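Local atomic coordinates of phosphoglycerate oxidoreductase (Rhizobium etli, PDB entry 4HY3), a protein that probably acts as an NAD(P)H-dependent reductase of hydroxypyruvate or glyoxylate, within the family of D-isomer specific 2-hydroxyacid dehydrogenases. Residues 137-142 against 172-177; 190-195 against 200-205; 42-47 against 328-333; 50-55 against 332-337. One frame throughout, in Å; residues are numbered along the deposited sequence.

The four contacts form two pairs, one in each domain. Contacts 1 and 2, centres 11 Å apart, lie by the parallel sheet of the NAD-binding domain and touch through Leu-139 on Val-194 and a probable backbone hydrogen bond between Ser-177 and Arg-201. Contacts 3 and 4, 8 Å apart, belong to the other domain and share helices 46-55 and 320-338, including Glu-332 and Asp-333. Centres of contacts 1 and 4 are 40 Å apart. Along the chain, segments 42-47 and 50-55 come first, contacts 1 and 2 follow in series, and the overlapping 328-333 and 332-337 come last. The chain thus leaves the first domain, builds the nucleotide-binding domain, and returns on helix 320-338 to complete the first.

Contact 1 (137-142 against 172-177); sequences IGLGFA and RLIAGS
Ala-142 and Leu-139 meet Ile-174 here without a flat group between them; the nearby Phe-141 ring has on one face the carbonyl oxygen of Ile-137, one helical turn back, which sits over the ring centre 3.3 Å above its plane; the ring packs on Ser-312 and on Ile-149 of the second subunit. At the edge of the Arg-172 guanidinium, in its plane, lies CA of Gly-176. Arg-172 NE also gives a hydrogen bond of 2.7 Å to Leu-173 O, again close to the guanidinium plane and nearly in line with the carbonyl, which folds the arginine back over its own loop. The contact itself is made by one methyl. Ile-174 holds CG1 anti to its carbonyl carbon (chi1 -71°) and CD1 fully extended beyond it, and this reach brings CD1 to 3.6 Å from Ala-142 CB, on the side of helix 131-147. The same CD1 comes 4.2 Å from Leu-139 CD1, one turn earlier, so the isoleucine tip bears on two residues of the same helix side. Phe-198 touches both Ile-174 and Leu-139, while Phe-233 and Phe-235 of strand 233-236 close on Ile-174 and Ala-142. The loop backbone is held from another chain: Glu-136 of the second subunit accepts hydrogen bonds from Ile-174 N and Ala-175 N. Between the segments there is no polar bond, so this buried join of loop to helix rests on dispersion and exclusion of water, while Glu-136 of the second subunit adds directional bonds to the loop backbone.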
loop_
_atom_site.group_PDB
_atom_site.type_symbol
_atom_site.label_atom_id
_atom_site.label_comp_id
_atom_site.label_asym_id
_atom_site.label_seq_id
_atom_site.Cartn_x
_atom_site.Cartn_y
_atom_site.Cartn_z
ATOM N N ILE A 137 16.208 -3.590 12.339
ATOM C CA ILE A 137 17.324 -2.945 13.042
ATOM C C ILE A 137 18.089 -2.011 12.099
ATOM O O ILE A 137 18.730 -1.056 12.545
ATOM C CB ILE A 137 18.287 -3.951 13.686
ATOM C CG1 ILE A 137 19.125 -3.267 14.762
ATOM C CG2 ILE A 137 19.214 -4.583 12.660
ATOM C CD1 ILE A 137 18.747 -3.663 16.158
ATOM N N GLY A 138 17.989 -2.288 10.797
ATOM C CA GLY A 138 18.549 -1.439 9.740
ATOM C C GLY A 138 17.846 -0.094 9.582
ATOM O O GLY A 138 18.499 0.967 9.549
ATOM N N LEU A 139 16.522 -0.120 9.453
ATOM C CA LEU A 139 15.768 1.110 9.472
ATOM C C LEU A 139 16.060 1.764 10.827
ATOM O O LEU A 139 16.128 2.990 10.954
ATOM C CB LEU A 139 14.296 0.818 9.291
ATOM C CG LEU A 139 13.336 1.992 9.329
ATOM C CD1 LEU A 139 13.979 3.233 8.734
ATOM C CD2 LEU A 139 12.040 1.715 8.569
ATOM N N GLY A 140 16.279 0.923 11.839
ATOM C CA GLY A 140 16.536 1.412 13.174
ATOM C C GLY A 140 17.703 2.375 13.160
ATOM O O GLY A 140 17.548 3.518 13.558
ATOM N N PHE A 141 18.864 1.918 12.695
ATOM C CA PHE A 141 20.045 2.788 12.617
ATOM C C PHE A 141 19.821 4.004 11.740
ATOM O O PHE A 141 20.283 5.097 12.104
ATOM C CB PHE A 141 21.278 2.074 12.098
ATOM C CG PHE A 141 21.586 0.816 12.800
ATOM C CD1 PHE A 141 21.554 0.753 14.181
ATOM C CD2 PHE A 141 21.925 -0.312 12.076
ATOM C CE1 PHE A 141 21.852 -0.428 14.835
ATOM C CE2 PHE A 141 22.216 -1.500 12.725
ATOM C CZ PHE A 141 22.186 -1.553 14.109
ATOM N N ALA A 142 19.124 3.835 10.610
ATOM C CA ALA A 142 18.795 4.994 9.764
ATOM C C ALA A 142 18.220 6.142 10.609
ATOM O O ALA A 142 18.760 7.257 10.601
ATOM C CB ALA A 142 17.852 4.617 8.646
ATOM N N ARG A 172 16.838 15.566 10.532
ATOM C CA ARG A 172 16.356 15.375 9.169
ATOM C C ARG A 172 15.405 14.180 9.112
ATOM O O ARG A 172 15.628 13.168 9.790
ATOM C CB ARG A 172 17.536 15.087 8.259
ATOM C CG ARG A 172 17.212 15.229 6.791
ATOM C CD ARG A 172 17.599 13.967 6.051
ATOM N NE ARG A 172 16.690 13.807 4.931
ATOM C CZ ARG A 172 17.021 14.040 3.672
ATOM N NH1 ARG A 172 18.263 14.414 3.387
ATOM N NH2 ARG A 172 16.117 13.878 2.710
ATOM N N LEU A 173 14.349 14.299 8.309
ATOM C CA LEU A 173 13.385 13.230 8.133
ATOM C C LEU A 173 13.867 12.257 7.082
ATOM O O LEU A 173 14.629 12.630 6.198
ATOM C CB LEU A 173 12.045 13.753 7.651
ATOM C CG LEU A 173 11.413 15.018 8.182
ATOM C CD1 LEU A 173 11.972 16.209 7.415
ATOM C CD2 LEU A 173 9.914 14.907 7.966
ATOM N N ILE A 174 13.392 11.012 7.169
ATOM C CA ILE A 174 13.634 10.027 6.129
ATOM C C ILE A 174 12.579 10.114 5.027
ATOM O O ILE A 174 12.834 9.725 3.904
ATOM C CB ILE A 174 13.768 8.608 6.725
ATOM C CG1 ILE A 174 15.083 8.507 7.470
ATOM C CG2 ILE A 174 13.734 7.520 5.658
ATOM C CD1 ILE A 174 15.434 7.106 7.889
ATOM N N ALA A 175 11.400 10.637 5.334
ATOM C CA ALA A 175 10.328 10.681 4.335
ATOM C C ALA A 175 10.748 11.504 3.117
ATOM O O ALA A 175 10.453 11.120 1.982
ATOM C CB ALA A 175 9.027 11.182 4.938
ATOM N N GLY A 176 11.456 12.608 3.361
ATOM C CA GLY A 176 12.256 13.317 2.332
ATOM C C GLY A 176 12.207 12.847 0.868
ATOM O O GLY A 176 11.222 13.107 0.186
ATOM N N SER A 177 13.217 12.158 0.337
ATOM C CA SER A 177 14.426 11.670 0.972
ATOM C C SER A 177 15.015 10.725 -0.046
ATOM O O SER A 177 14.275 9.994 -0.725
ATOM C CB SER A 177 14.122 10.855 2.207
ATOM O OG SER A 177 15.315 10.485 2.885
#

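Contact 2 (190-195 against 200-205); sequences ALRRVL and ARIRVF
Arg-192 and Leu-195, neighbours on one side of helix 186-195, both come to CD1 of Ile-202 in the adjoining strand 201-205. Before them, Ala-190 faces elsewhere, packing on Ala-131 and Ala-135 of helix 131-147. Arg-192 sets CG anti to the backbone N (chi1 172°) and then bends at chi2 (49°), which carries CD across the isoleucine at about a right angle, with CD 3.8 Å from Ile-202 CD1. The aliphatic part of the arginine does the touching; its polar end goes on to the turn before strand 220-221, where NE donates a hydrogen bond to Gly-218 O. Helix and strand are the second and third elements of the beta-alpha-beta unit 178-182, 186-195, 201-205, the opening unit of a Rossmann fold, consistent with the glycine pattern Gly-183, Gly-185 and Gly-188, near which the Arg-192 side chain lies without touching. Further on, Arg-193 turns to a salt bridge with Glu-132, and Val-194 packs on Leu-139 and on Phe-198 of the second subunit. Leu-195 then points its CB at the strand, placing that atom 4.3 Å from Ile-202 CD1, and its side chain rests on Ile-179 of strand 178-182. Ile-202 reaches the helix with CD1, its CG1 anti to the carbonyl carbon (chi1 -57°), while Ile-179, Ile-181 and Val-219 pack round its side chain.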
loop_
_atom_site.group_PDB
_atom_site.type_symbol
_atom_site.label_atom_id
_atom_site.label_comp_id
_atom_site.label_asym_id
_atom_site.label_seq_id
_atom_site.Cartn_x
_atom_site.Cartn_y
_atom_site.Cartn_z
ATOM N N ALA A 190 13.043 -6.765 2.132
ATOM C CA ALA A 190 12.500 -6.586 3.474
ATOM C C ALA A 190 12.576 -5.111 3.810
ATOM O O ALA A 190 11.679 -4.552 4.468
ATOM C CB ALA A 190 13.261 -7.418 4.497
ATOM N N LEU A 191 13.647 -4.496 3.312
ATOM C CA LEU A 191 13.962 -3.110 3.550
ATOM C C LEU A 191 12.974 -2.260 2.772
ATOM O O LEU A 191 12.311 -1.376 3.327
ATOM C CB LEU A 191 15.386 -2.859 3.120
ATOM C CG LEU A 191 16.184 -1.652 3.591
ATOM C CD1 LEU A 191 15.715 -1.008 4.874
ATOM C CD2 LEU A 191 17.620 -2.101 3.773
ATOM N N ARG A 192 12.820 -2.562 1.491
ATOM C CA ARG A 192 11.826 -1.858 0.702
ATOM C C ARG A 192 10.489 -1.903 1.415
ATOM O O ARG A 192 9.726 -0.952 1.343
ATOM C CB ARG A 192 11.720 -2.422 -0.714
ATOM C CG ARG A 192 10.575 -1.886 -1.551
ATOM C CD ARG A 192 10.479 -0.363 -1.537
ATOM N NE ARG A 192 9.354 0.102 -2.357
ATOM C CZ ARG A 192 8.107 0.283 -1.935
ATOM N NH1 ARG A 192 7.756 0.072 -0.671
ATOM N NH2 ARG A 192 7.197 0.681 -2.800
ATOM N N ARG A 193 10.207 -2.990 2.123
ATOM C CA ARG A 193 8.908 -3.085 2.779
ATOM C C ARG A 193 8.795 -2.135 3.978
ATOM O O ARG A 193 7.840 -1.367 4.082
ATOM C CB ARG A 193 8.578 -4.513 3.173
ATOM C CG ARG A 193 7.150 -4.661 3.676
ATOM C CD ARG A 193 6.674 -6.109 3.631
ATOM N NE ARG A 193 7.547 -6.951 4.441
ATOM C CZ ARG A 193 8.506 -7.744 3.958
ATOM N NH1 ARG A 193 8.692 -7.831 2.652
ATOM N NH2 ARG A 193 9.280 -8.457 4.780
ATOM N N VAL A 194 9.780 -2.170 4.868
ATOM C CA VAL A 194 9.715 -1.293 6.031
ATOM C C VAL A 194 9.743 0.177 5.600
ATOM O O VAL A 194 9.099 1.017 6.218
ATOM C CB VAL A 194 10.718 -1.663 7.155
ATOM C CG1 VAL A 194 10.418 -3.055 7.624
ATOM C CG2 VAL A 194 12.162 -1.606 6.692
ATOM N N LEU A 195 10.416 0.464 4.496
ATOM C CA LEU A 195 10.496 1.831 4.014
ATOM C C LEU A 195 9.225 2.296 3.294
ATOM O O LEU A 195 9.057 3.479 3.054
ATOM C CB LEU A 195 11.748 2.038 3.142
ATOM C CG LEU A 195 13.115 1.852 3.822
ATOM C CD1 LEU A 195 14.237 1.564 2.839
ATOM C CD2 LEU A 195 13.471 3.060 4.671
ATOM N N ALA A 200 9.671 7.872 0.195
ATOM C CA ALA A 200 11.001 8.342 -0.199
ATOM C C ALA A 200 11.402 7.876 -1.616
ATOM O O ALA A 200 10.644 7.153 -2.269
ATOM C CB ALA A 200 12.015 7.833 0.808
ATOM N N ARG A 201 12.582 8.288 -2.089
ATOM C CA ARG A 201 13.097 7.818 -3.382
ATOM C C ARG A 201 14.200 6.726 -3.275
ATOM O O ARG A 201 15.289 6.925 -2.671
ATOM C CB ARG A 201 13.556 9.000 -4.229
ATOM C CG ARG A 201 14.203 8.645 -5.555
ATOM C CD ARG A 201 13.785 9.682 -6.561
ATOM N NE ARG A 201 14.719 9.813 -7.669
ATOM C CZ ARG A 201 14.365 9.827 -8.952
ATOM N NH1 ARG A 201 13.087 9.698 -9.309
ATOM N NH2 ARG A 201 15.300 9.960 -9.882
ATOM N N ILE A 202 13.913 5.570 -3.873
ATOM C CA ILE A 202 14.743 4.400 -3.626
ATOM C C ILE A 202 15.481 3.855 -4.854
ATOM O O ILE A 202 14.874 3.205 -5.740
ATOM C CB ILE A 202 13.950 3.286 -2.898
ATOM C CG1 ILE A 202 13.370 3.834 -1.591
ATOM C CG2 ILE A 202 14.859 2.091 -2.625
ATOM C CD1 ILE A 202 12.303 2.970 -0.975
ATOM N N ARG A 203 16.793 4.119 -4.870
ATOM C CA ARG A 203 17.715 3.695 -5.936
ATOM C C ARG A 203 18.411 2.434 -5.531
ATOM O O ARG A 203 18.989 2.362 -4.449
ATOM C CB ARG A 203 18.789 4.755 -6.203
ATOM C CG ARG A 203 18.329 5.892 -7.092
ATOM C CD ARG A 203 19.493 6.783 -7.462
ATOM N NE ARG A 203 19.070 8.139 -7.797
ATOM C CZ ARG A 203 18.949 9.120 -6.909
ATOM N NH1 ARG A 203 19.202 8.881 -5.619
ATOM N NH2 ARG A 203 18.577 10.332 -7.307
ATOM N N VAL A 204 18.387 1.454 -6.420
ATOM C CA VAL A 204 18.927 0.143 -6.116
ATOM C C VAL A 204 19.946 -0.266 -7.166
ATOM O O VAL A 204 19.690 -0.180 -8.362
ATOM C CB VAL A 204 17.802 -0.934 -6.035
ATOM C CG1 VAL A 204 18.375 -2.357 -6.016
ATOM C CG2 VAL A 204 16.942 -0.713 -4.803
ATOM N N PHE A 205 21.092 -0.739 -6.712
ATOM C CA PHE A 205 22.048 -1.317 -7.619
ATOM C C PHE A 205 22.092 -2.835 -7.451
ATOM O O PHE A 205 22.272 -3.343 -6.347
ATOM C CB PHE A 205 23.431 -0.677 -7.438
ATOM C CG PHE A 205 24.527 -1.442 -8.097
ATOM C CD1 PHE A 205 24.681 -1.405 -9.477
ATOM C CD2 PHE A 205 25.391 -2.224 -7.341
ATOM C CE1 PHE A 205 25.691 -2.133 -10.096
ATOM C CE2 PHE A 205 26.405 -2.960 -7.946
ATOM C CZ PHE A 205 26.559 -2.909 -9.327
#

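Contact 3 (42-47 against 328-333); sequences LIFSDE and DMVLED
The backbones come nearest at Phe-44 and Asp-328, whose CA atoms are 7.3 Å apart where the link between helices 40-43 and 46-55 passes helix 320-338. Phe-44 is the first residue beyond the shorter helix to leave helical backbone angles, and its ring carries the contact. With CG anti to the carbonyl carbon (chi1 -79°), the ring extends toward helix 320-338 and meets it by its edge. Two methyl groups lie at that edge, both near the ring plane. Phe-44 CZ lies 4.1 Å from Val-330 CG1, the branch anti to the valine's backbone N. The adjacent rim atom, Phe-44 CE1, lies 4.3 Å from Leu-331 CD2. Consecutive helix residues thus grip neighbouring atoms of one ring rim, while Arg-49 and Leu-52 of helix 46-55 also touch the phenylalanine. Leu-331 packs on Ala-48 and Leu-52 besides, which ties its side chain to both the link and the helix after it. Ser-45 follows as N-cap of helix 46-55, its OG hydrogen-bonded to Ala-48 N, so helix 46-55 begins two residues after the phenylalanine that fills the join. One turn after Val-330, Asp-333 fastens helix 320-338 by accepting hydrogen bonds from the backbone N atoms of Met-344, Arg-345 and Cys-346. The contact joins a loop near the N-terminus to a helix that follows the nucleotide-binding domain, the return crossing by which D-2-hydroxyacid dehydrogenases complete their substrate-binding domain from both ends of the chain.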
loop_
_atom_site.group_PDB
_atom_site.type_symbol
_atom_site.label_atom_id
_atom_site.label_comp_id
_atom_site.label_asym_id
_atom_site.label_seq_id
_atom_site.Cartn_x
_atom_site.Cartn_y
_atom_site.Cartn_z
ATOM N N LEU A 42 15.777 -25.486 18.730
ATOM C CA LEU A 42 15.931 -24.092 18.289
ATOM C C LEU A 42 15.029 -23.634 17.148
ATOM O O LEU A 42 14.583 -22.463 17.136
ATOM C CB LEU A 42 17.398 -23.784 17.886
ATOM C CG LEU A 42 17.768 -22.356 17.390
ATOM C CD1 LEU A 42 17.516 -21.277 18.443
ATOM C CD2 LEU A 42 19.188 -22.267 16.882
ATOM N N ILE A 43 14.782 -24.521 16.194
ATOM C CA ILE A 43 14.087 -24.124 14.982
ATOM C C ILE A 43 12.580 -24.460 14.943
ATOM O O ILE A 43 11.876 -24.169 13.973
ATOM C CB ILE A 43 14.842 -24.585 13.713
ATOM C CG1 ILE A 43 14.910 -26.135 13.606
ATOM C CG2 ILE A 43 16.238 -23.990 13.725
ATOM C CD1 ILE A 43 15.120 -26.710 12.199
ATOM N N PHE A 44 12.054 -25.011 16.020
ATOM C CA PHE A 44 10.636 -25.355 16.018
ATOM C C PHE A 44 9.913 -24.794 17.235
ATOM O O PHE A 44 10.233 -25.181 18.360
ATOM C CB PHE A 44 10.504 -26.881 15.960
ATOM C CG PHE A 44 10.701 -27.441 14.585
ATOM C CD1 PHE A 44 9.633 -27.489 13.663
ATOM C CD2 PHE A 44 11.924 -27.889 14.179
ATOM C CE1 PHE A 44 9.796 -28.003 12.385
ATOM C CE2 PHE A 44 12.077 -28.401 12.886
ATOM C CZ PHE A 44 11.021 -28.452 11.993
ATOM N N SER A 45 8.955 -23.891 17.055
ATOM C CA SER A 45 8.057 -23.623 18.166
ATOM C C SER A 45 7.410 -24.956 18.627
ATOM O O SER A 45 7.307 -25.916 17.832
ATOM C CB SER A 45 6.945 -22.696 17.726
ATOM O OG SER A 45 5.999 -23.419 16.924
ATOM N N ASP A 46 6.957 -24.991 19.879
ATOM C CA ASP A 46 6.053 -26.040 20.393
ATOM C C ASP A 46 4.978 -26.500 19.396
ATOM O O ASP A 46 5.003 -27.678 18.949
ATOM C CB ASP A 46 5.376 -25.608 21.693
ATOM C CG ASP A 46 6.365 -25.458 22.855
ATOM O OD1 ASP A 46 7.485 -26.002 22.803
ATOM O OD2 ASP A 46 6.021 -24.773 23.852
ATOM N N GLU A 47 4.059 -25.591 19.050
ATOM C CA GLU A 47 3.029 -25.868 18.025
ATOM C C GLU A 47 3.581 -26.527 16.746
ATOM O O GLU A 47 3.063 -27.540 16.272
ATOM C CB GLU A 47 2.277 -24.591 17.668
ATOM C CG GLU A 47 1.164 -24.799 16.656
ATOM C CD GLU A 47 0.486 -23.491 16.265
ATOM O OE1 GLU A 47 1.191 -22.575 15.769
ATOM O OE2 GLU A 47 -0.756 -23.378 16.450
ATOM N N ASP A 328 8.615 -23.317 10.644
ATOM C CA ASP A 328 7.403 -23.103 9.871
ATOM C C ASP A 328 7.583 -23.341 8.400
ATOM O O ASP A 328 6.687 -23.864 7.744
ATOM C CB ASP A 328 6.993 -21.646 9.982
ATOM C CG ASP A 328 6.712 -21.218 11.388
ATOM O OD1 ASP A 328 6.073 -22.019 12.132
ATOM O OD2 ASP A 328 7.105 -20.061 11.723
HETATM N N MSE A 329 8.723 -22.899 7.873
HETATM C CA MSE A 329 9.011 -23.009 6.456
HETATM C C MSE A 329 9.164 -24.447 6.063
HETATM O O MSE A 329 8.432 -24.934 5.221
HETATM C CB MSE A 329 10.250 -22.214 6.087
HETATM C CG MSE A 329 10.003 -20.716 6.192
HETATM SE SE MSE A 329 11.642 -19.676 5.811
HETATM C CE MSE A 329 12.058 -20.618 4.133
ATOM N N VAL A 330 10.135 -25.127 6.654
ATOM C CA VAL A 330 10.311 -26.573 6.564
ATOM C C VAL A 330 8.979 -27.333 6.517
ATOM O O VAL A 330 8.766 -28.234 5.696
ATOM C CB VAL A 330 11.125 -27.056 7.798
ATOM C CG1 VAL A 330 11.110 -28.577 7.883
ATOM C CG2 VAL A 330 12.553 -26.475 7.778
ATOM N N LEU A 331 8.073 -26.945 7.405
ATOM C CA LEU A 331 6.780 -27.578 7.505
ATOM C C LEU A 331 5.948 -27.318 6.240
ATOM O O LEU A 331 5.400 -28.229 5.610
ATOM C CB LEU A 331 6.103 -27.073 8.777
ATOM C CG LEU A 331 5.634 -28.104 9.828
ATOM C CD1 LEU A 331 6.372 -29.425 9.729
ATOM C CD2 LEU A 331 5.699 -27.563 11.247
ATOM N N GLU A 332 5.882 -26.068 5.836
ATOM C CA GLU A 332 5.200 -25.758 4.627
ATOM C C GLU A 332 5.806 -26.510 3.448
ATOM O O GLU A 332 5.101 -27.196 2.701
ATOM C CB GLU A 332 5.203 -24.267 4.432
ATOM C CG GLU A 332 4.145 -23.587 5.280
ATOM C CD GLU A 332 4.391 -22.099 5.379
ATOM O OE1 GLU A 332 5.597 -21.736 5.396
ATOM O OE2 GLU A 332 3.403 -21.310 5.446
ATOM N N ASP A 333 7.117 -26.440 3.286
ATOM C CA ASP A 333 7.710 -27.152 2.167
ATOM C C ASP A 333 7.529 -28.662 2.202
ATOM O O ASP A 333 7.329 -29.271 1.172
ATOM C CB ASP A 333 9.143 -26.704 1.894
ATOM C CG ASP A 333 9.177 -25.448 1.026
ATOM O OD1 ASP A 333 8.082 -25.124 0.479
ATOM O OD2 ASP A 333 10.247 -24.785 0.894
#

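Contact 4 (50-55 against 332-337); sequences AALHSK and EDMDLM
Helices 46-55 and 320-338 pack side by side next to the mixed sheet of the domain built from both chain ends, and here Leu-52 meets Met-334 and Lys-55 meets Asp-335. Next to the sheet the pairing is apolar: Leu-52 CD1 lies 4.4 Å from the SE atom of Met-334, a selenomethionine. Leu-52 also rests on Ile-58 of strand 57-60, and Met-334 on Tyr-79 and Ile-81 of strand 77-82. Lys-55, the last residue of its helix, makes the polar pairing. Its CG stands anti to the backbone N (chi1 -167°) and the chain stays extended beyond, spanning the gap between the helices so that NZ forms a salt bridge of 3.2 Å with Asp-335 OD1. The other carboxylate oxygen, OD2, is in a salt bridge with Arg-339, so each carboxylate oxygen has a positive partner, which probably favours the ionised form. Since Lys-55 is exposed, water probably weakens its ion pair; the ion pair adds a polar link at the exposed margin of a helix pair whose buried side meets through nonpolar packing.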
loop_
_atom_site.group_PDB
_atom_site.type_symbol
_atom_site.label_atom_id
_atom_site.label_comp_id
_atom_site.label_asym_id
_atom_site.label_seq_id
_atom_site.Cartn_x
_atom_site.Cartn_y
_atom_site.Cartn_z
ATOM N N ALA A 50 5.141 -30.086 17.653
ATOM C CA ALA A 50 4.055 -31.042 17.773
ATOM C C ALA A 50 3.503 -31.344 16.391
ATOM O O ALA A 50 3.365 -32.518 16.031
ATOM C CB ALA A 50 2.979 -30.529 18.691
ATOM N N ALA A 51 3.224 -30.326 15.579
ATOM C CA ALA A 51 2.735 -30.611 14.225
ATOM C C ALA A 51 3.701 -31.575 13.512
ATOM O O ALA A 51 3.282 -32.591 12.899
ATOM C CB ALA A 51 2.566 -29.335 13.443
ATOM N N LEU A 52 4.996 -31.297 13.640
ATOM C CA LEU A 52 6.009 -32.054 12.940
ATOM C C LEU A 52 6.022 -33.536 13.332
ATOM O O LEU A 52 6.173 -34.392 12.462
ATOM C CB LEU A 52 7.368 -31.414 13.200
ATOM C CG LEU A 52 8.606 -32.186 12.736
ATOM C CD1 LEU A 52 8.713 -32.088 11.221
ATOM C CD2 LEU A 52 9.895 -31.737 13.419
ATOM N N HIS A 53 5.901 -33.865 14.630
ATOM C CA HIS A 53 6.011 -35.278 15.024
ATOM C C HIS A 53 4.717 -35.961 14.930
ATOM O O HIS A 53 4.628 -37.175 14.905
ATOM C CB HIS A 53 6.527 -35.420 16.417
ATOM C CG HIS A 53 7.988 -35.074 16.559
ATOM N ND1 HIS A 53 8.956 -35.828 16.046
ATOM C CD2 HIS A 53 8.622 -34.005 17.212
ATOM C CE1 HIS A 53 10.153 -35.285 16.352
ATOM N NE2 HIS A 53 9.950 -34.178 17.064
ATOM N N SER A 54 3.665 -35.172 14.879
ATOM C CA SER A 54 2.381 -35.749 14.778
ATOM C C SER A 54 2.323 -36.222 13.385
ATOM O O SER A 54 1.705 -37.214 13.113
ATOM C CB SER A 54 1.310 -34.715 14.998
ATOM O OG SER A 54 0.049 -35.326 14.804
ATOM N N LYS A 55 3.013 -35.535 12.487
ATOM C CA LYS A 55 2.882 -35.862 11.083
ATOM C C LYS A 55 3.920 -36.787 10.497
ATOM O O LYS A 55 3.626 -37.464 9.552
ATOM C CB LYS A 55 2.814 -34.585 10.264
ATOM C CG LYS A 55 2.358 -34.818 8.846
ATOM C CD LYS A 55 1.897 -33.518 8.223
ATOM C CE LYS A 55 0.864 -33.814 7.149
ATOM N NZ LYS A 55 0.954 -32.734 6.134
ATOM N N GLU A 332 5.882 -26.068 5.836
ATOM C CA GLU A 332 5.200 -25.758 4.627
ATOM C C GLU A 332 5.806 -26.510 3.448
ATOM O O GLU A 332 5.101 -27.196 2.701
ATOM C CB GLU A 332 5.203 -24.267 4.432
ATOM C CG GLU A 332 4.145 -23.587 5.280
ATOM C CD GLU A 332 4.391 -22.099 5.379
ATOM O OE1 GLU A 332 5.597 -21.736 5.396
ATOM O OE2 GLU A 332 3.403 -21.310 5.446
ATOM N N ASP A 333 7.117 -26.440 3.286
ATOM C CA ASP A 333 7.710 -27.152 2.167
ATOM C C ASP A 333 7.529 -28.662 2.202
ATOM O O ASP A 333 7.329 -29.271 1.172
ATOM C CB ASP A 333 9.143 -26.704 1.894
ATOM C CG ASP A 333 9.177 -25.448 1.026
ATOM O OD1 ASP A 333 8.082 -25.124 0.479
ATOM O OD2 ASP A 333 10.247 -24.785 0.894
HETATM N N MSE A 334 7.526 -29.267 3.381
HETATM C CA MSE A 334 7.302 -30.709 3.451
HETATM C C MSE A 334 5.903 -31.063 2.966
HETATM O O MSE A 334 5.694 -32.020 2.204
HETATM C CB MSE A 334 7.641 -31.107 4.872
HETATM C CG MSE A 334 9.146 -31.343 5.004
HETATM SE SE MSE A 334 9.557 -31.676 6.903
HETATM C CE MSE A 334 9.862 -33.607 6.953
ATOM N N ASP A 335 4.945 -30.250 3.369
ATOM C CA ASP A 335 3.571 -30.502 3.088
ATOM C C ASP A 335 3.269 -30.429 1.596
ATOM O O ASP A 335 2.469 -31.255 1.083
ATOM C CB ASP A 335 2.741 -29.489 3.826
ATOM C CG ASP A 335 1.297 -29.609 3.512
ATOM O OD1 ASP A 335 0.741 -30.726 3.620
ATOM O OD2 ASP A 335 0.709 -28.573 3.155
ATOM N N LEU A 336 3.907 -29.464 0.904
ATOM C CA LEU A 336 3.838 -29.407 -0.551
ATOM C C LEU A 336 4.431 -30.644 -1.219
ATOM O O LEU A 336 3.822 -31.212 -2.132
ATOM C CB LEU A 336 4.430 -28.120 -1.107
ATOM C CG LEU A 336 3.607 -26.846 -0.807
ATOM C CD1 LEU A 336 4.490 -25.618 -0.719
ATOM C CD2 LEU A 336 2.435 -26.575 -1.752
HETATM N N MSE A 337 5.584 -31.104 -0.765
HETATM C CA MSE A 337 6.211 -32.210 -1.447
HETATM C C MSE A 337 5.544 -33.504 -1.105
HETATM O O MSE A 337 5.519 -34.426 -1.923
HETATM C CB MSE A 337 7.662 -32.255 -1.098
HETATM C CG MSE A 337 8.191 -30.888 -1.436
HETATM SE SE MSE A 337 10.150 -31.001 -1.623
HETATM C CE MSE A 337 10.456 -30.228 0.172
#